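Long-range contact in UDP-glucose 4-epimerase (Brucella ovis, PDB 4WOK), which probably interconverts UDP-glucose and UDP-galactose by inverting the sugar at C4, using a tightly bound NAD: residues Glu271-Thr280 and Leu319-Ala327. The protein carries 2 engineered substitutions. Numbering follows the deposited sequence. Where two conformers were deposited one is given.
Sequences EIVQSIGRLT and LDTIIRTAA
Leu279 and Ile323 make the tight part of this helix pair: Leu279 CD1 sits against the branched side of Ile323, 3.6 Å from its CG2 and almost as near its CB. Ile323 CG1 lies beside its backbone N (chi1 -65°), and the chain turns again at chi2, which puts CD1 4.1 Å from Ile276 CG1. Next along, Ser275 points its CB toward helix 319-326; this CB lies 3.7 Å from Leu319 CD2, while the Ser275 hydroxyl is pressed against Ile323 CG1 at 3.4 Å and has no hydrogen-bond partner in the model. Leu319 splits its methyls, CD2 over Ser275 and the Glu271 carbonyl, CD1 toward Ile272 CG1. The two helices, their axes 9.9 Å apart and crossing at -57°, belong to the C-terminal part of an epimerase of the extended short-chain dehydrogenase type, the region that in relatives binds the sugar nucleotide beside the Rossmann domain. Helix 200-209 packs on the apolar side, its Met205 touching both Ile276 and Ile323. Toward solvent the packing gives way to charged groups and no hydrogen bond crosses. Arg278 NH1 comes within 4.1 Å of Asp320 OD1, too far for a salt bridge, and tentatively so, since Asp320 has two conformers. Arg324 bends at chi3 (-61°), laying one guanidinium face over Leu279 CD2, 3.3 Å from NH2. At the C-terminal end, Thr280 CG2 meets Ala327 CB at 4.0 Å, and the Thr280 hydroxyl hydrogen-bonds back to Ile276 O, above the carbonyl plane and from the face opposite Thr280 N.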
loop_
_atom_site.group_PDB
_atom_site.type_symbol
_atom_site.label_atom_id
_atom_site.label_comp_id
_atom_site.label_asym_id
_atom_site.label_seq_id
_atom_site.Cartn_x
_atom_site.Cartn_y
_atom_site.Cartn_z
ATOM N N GLU A 271 -20.263 7.162 4.265
ATOM C CA GLU A 271 -19.502 7.874 5.290
ATOM C C GLU A 271 -18.448 8.766 4.654
ATOM O O GLU A 271 -18.261 9.917 5.047
ATOM C CB GLU A 271 -18.819 6.903 6.249
ATOM C CG GLU A 271 -19.733 6.028 7.091
ATOM C CD GLU A 271 -18.932 5.071 7.965
ATOM O OE1 GLU A 271 -18.252 5.549 8.897
ATOM O OE2 GLU A 271 -18.954 3.849 7.709
ATOM N N ILE A 272 -17.753 8.214 3.665
ATOM C CA ILE A 272 -16.701 8.943 2.979
ATOM C C ILE A 272 -17.259 10.161 2.255
ATOM O O ILE A 272 -16.763 11.271 2.412
ATOM C CB ILE A 272 -15.958 8.027 1.984
ATOM C CG1 ILE A 272 -15.041 7.079 2.758
ATOM C CG2 ILE A 272 -15.152 8.848 0.984
ATOM C CD1 ILE A 272 -14.569 5.902 1.956
ATOM N N VAL A 273 -18.302 9.945 1.467
ATOM C CA VAL A 273 -18.943 11.029 0.744
ATOM C C VAL A 273 -19.456 12.098 1.715
ATOM O O VAL A 273 -19.234 13.293 1.512
ATOM C CB VAL A 273 -20.089 10.486 -0.129
ATOM C CG1 VAL A 273 -21.068 11.583 -0.493
ATOM C CG2 VAL A 273 -19.510 9.821 -1.365
ATOM N N GLN A 274 -20.099 11.658 2.789
ATOM C CA GLN A 274 -20.595 12.583 3.810
ATOM C C GLN A 274 -19.467 13.394 4.430
ATOM O O GLN A 274 -19.582 14.607 4.595
ATOM C CB GLN A 274 -21.330 11.827 4.910
ATOM C CG GLN A 274 -22.654 11.230 4.498
ATOM C CD GLN A 274 -23.266 10.405 5.616
ATOM O OE1 GLN A 274 -22.572 9.634 6.287
ATOM N NE2 GLN A 274 -24.566 10.572 5.831
ATOM N N SER A 275 -18.375 12.713 4.770
ATOM C CA SER A 275 -17.230 13.358 5.398
ATOM C C SER A 275 -16.623 14.419 4.481
ATOM O O SER A 275 -16.292 15.516 4.931
ATOM C CB SER A 275 -16.177 12.313 5.780
ATOM O OG SER A 275 -15.104 12.905 6.491
ATOM N N ILE A 276 -16.482 14.092 3.199
ATOM C CA ILE A 276 -15.960 15.038 2.215
ATOM C C ILE A 276 -16.819 16.305 2.113
ATOM O O ILE A 276 -16.297 17.426 2.100
ATOM C CB ILE A 276 -15.868 14.390 0.823
ATOM C CG1 ILE A 276 -14.793 13.301 0.814
ATOM C CG2 ILE A 276 -15.572 15.435 -0.243
ATOM C CD1 ILE A 276 -14.771 12.472 -0.453
ATOM N N GLY A 277 -18.133 16.122 2.031
ATOM C CA GLY A 277 -19.048 17.247 1.923
ATOM C C GLY A 277 -18.940 18.157 3.134
ATOM O O GLY A 277 -18.922 19.383 3.022
ATOM N N ARG A 278 -18.841 17.532 4.298
ATOM C CA ARG A 278 -18.751 18.235 5.571
ATOM C C ARG A 278 -17.456 19.031 5.732
ATOM O O ARG A 278 -17.482 20.194 6.124
ATOM C CB ARG A 278 -18.879 17.229 6.708
ATOM C CG ARG A 278 -18.943 17.827 8.091
ATOM C CD ARG A 278 -18.930 16.713 9.122
ATOM N NE ARG A 278 -19.710 15.565 8.662
ATOM C CZ ARG A 278 -19.238 14.325 8.562
ATOM N NH1 ARG A 278 -17.981 14.056 8.902
ATOM N NH2 ARG A 278 -20.028 13.351 8.127
ATOM N N LEU A 279 -16.320 18.406 5.434
ATOM C CA LEU A 279 -15.028 19.035 5.688
ATOM C C LEU A 279 -14.594 19.995 4.586
ATOM O O LEU A 279 -13.759 20.871 4.814
ATOM C CB LEU A 279 -13.953 17.961 5.873
ATOM C CG LEU A 279 -14.078 17.123 7.146
ATOM C CD1 LEU A 279 -13.210 15.870 7.062
ATOM C CD2 LEU A 279 -13.691 17.960 8.353
ATOM N N THR A 280 -15.142 19.824 3.386
ATOM C CA THR A 280 -14.711 20.642 2.256
ATOM C C THR A 280 -15.812 21.565 1.742
ATOM O O THR A 280 -15.544 22.478 0.964
ATOM C CB THR A 280 -14.222 19.775 1.094
ATOM O OG1 THR A 280 -15.348 19.198 0.431
ATOM C CG2 THR A 280 -13.328 18.672 1.615
ATOM N N LEU A 319 -11.168 8.651 9.993
ATOM C CA LEU A 319 -11.670 9.145 8.708
ATOM C C LEU A 319 -11.390 10.632 8.512
ATOM O O LEU A 319 -10.955 11.061 7.444
ATOM C CB LEU A 319 -13.171 8.881 8.586
ATOM C CG LEU A 319 -13.791 9.332 7.263
ATOM C CD1 LEU A 319 -13.095 8.671 6.076
ATOM C CD2 LEU A 319 -15.279 9.035 7.252
ATOM N N ASP A 320 -11.622 11.410 9.564
ATOM C CA ASP A 320 -11.453 12.851 9.461
ATOM C C ASP A 320 -10.013 13.235 9.093
ATOM O O ASP A 320 -9.817 14.108 8.246
ATOM C CB ASP A 320 -11.898 13.536 10.756
ATOM C CG ASP A 320 -13.384 13.893 10.746
ATOM O OD1 ASP A 320 -14.169 13.186 10.072
ATOM O OD2 ASP A 320 -13.768 14.881 11.406
ATOM N N THR A 321 -9.017 12.570 9.670
ATOM C CA THR A 321 -7.625 12.854 9.309
ATOM C C THR A 321 -7.319 12.424 7.873
ATOM O O THR A 321 -6.652 13.141 7.122
ATOM C CB THR A 321 -6.645 12.154 10.264
ATOM O OG1 THR A 321 -6.846 12.665 11.588
ATOM C CG2 THR A 321 -5.207 12.412 9.845
ATOM N N ILE A 322 -7.818 11.257 7.493
ATOM C CA ILE A 322 -7.646 10.777 6.122
ATOM C C ILE A 322 -8.217 11.801 5.149
ATOM O O ILE A 322 -7.542 12.216 4.206
ATOM C CB ILE A 322 -8.325 9.414 5.921
ATOM C CG1 ILE A 322 -7.534 8.328 6.651
ATOM C CG2 ILE A 322 -8.497 9.107 4.446
ATOM C CD1 ILE A 322 -8.227 6.984 6.698
ATOM N N ILE A 323 -9.446 12.246 5.404
ATOM C CA ILE A 323 -10.091 13.167 4.475
ATOM C C ILE A 323 -9.400 14.518 4.450
ATOM O O ILE A 323 -9.098 15.054 3.389
ATOM C CB ILE A 323 -11.567 13.389 4.818
ATOM C CG1 ILE A 323 -12.348 12.084 4.647
ATOM C CG2 ILE A 323 -12.132 14.483 3.933
ATOM C CD1 ILE A 323 -12.152 11.430 3.302
ATOM N N ARG A 324 -9.159 15.065 5.637
ATOM C CA ARG A 324 -8.551 16.378 5.776
ATOM C C ARG A 324 -7.170 16.474 5.102
ATOM O O ARG A 324 -6.835 17.489 4.485
ATOM C CB ARG A 324 -8.434 16.722 7.260
ATOM C CG ARG A 324 -8.430 18.195 7.570
ATOM C CD ARG A 324 -8.302 18.430 9.067
ATOM N NE ARG A 324 -9.422 17.857 9.809
ATOM C CZ ARG A 324 -10.521 18.532 10.137
ATOM N NH1 ARG A 324 -10.653 19.806 9.787
ATOM N NH2 ARG A 324 -11.488 17.933 10.817
ATOM N N THR A 325 -6.365 15.425 5.206
ATOM C CA THR A 325 -5.013 15.514 4.660
ATOM C C THR A 325 -4.981 15.247 3.159
ATOM O O THR A 325 -4.111 15.758 2.462
ATOM C CB THR A 325 -4.032 14.557 5.387
ATOM O OG1 THR A 325 -4.500 13.206 5.305
ATOM C CG2 THR A 325 -3.934 14.951 6.841
ATOM N N ALA A 326 -5.935 14.475 2.652
ATOM C CA ALA A 326 -5.968 14.185 1.218
ATOM C C ALA A 326 -6.608 15.314 0.408
ATOM O O ALA A 326 -6.154 15.641 -0.686
ATOM C CB ALA A 326 -6.702 12.880 0.961
ATOM N N ALA A 327 -7.659 15.913 0.964
ATOM C CA ALA A 327 -8.483 16.872 0.224
ATOM C C ALA A 327 -7.714 17.986 -0.516
ATOM O O ALA A 327 -8.017 18.260 -1.680
ATOM C CB ALA A 327 -9.517 17.482 1.167
#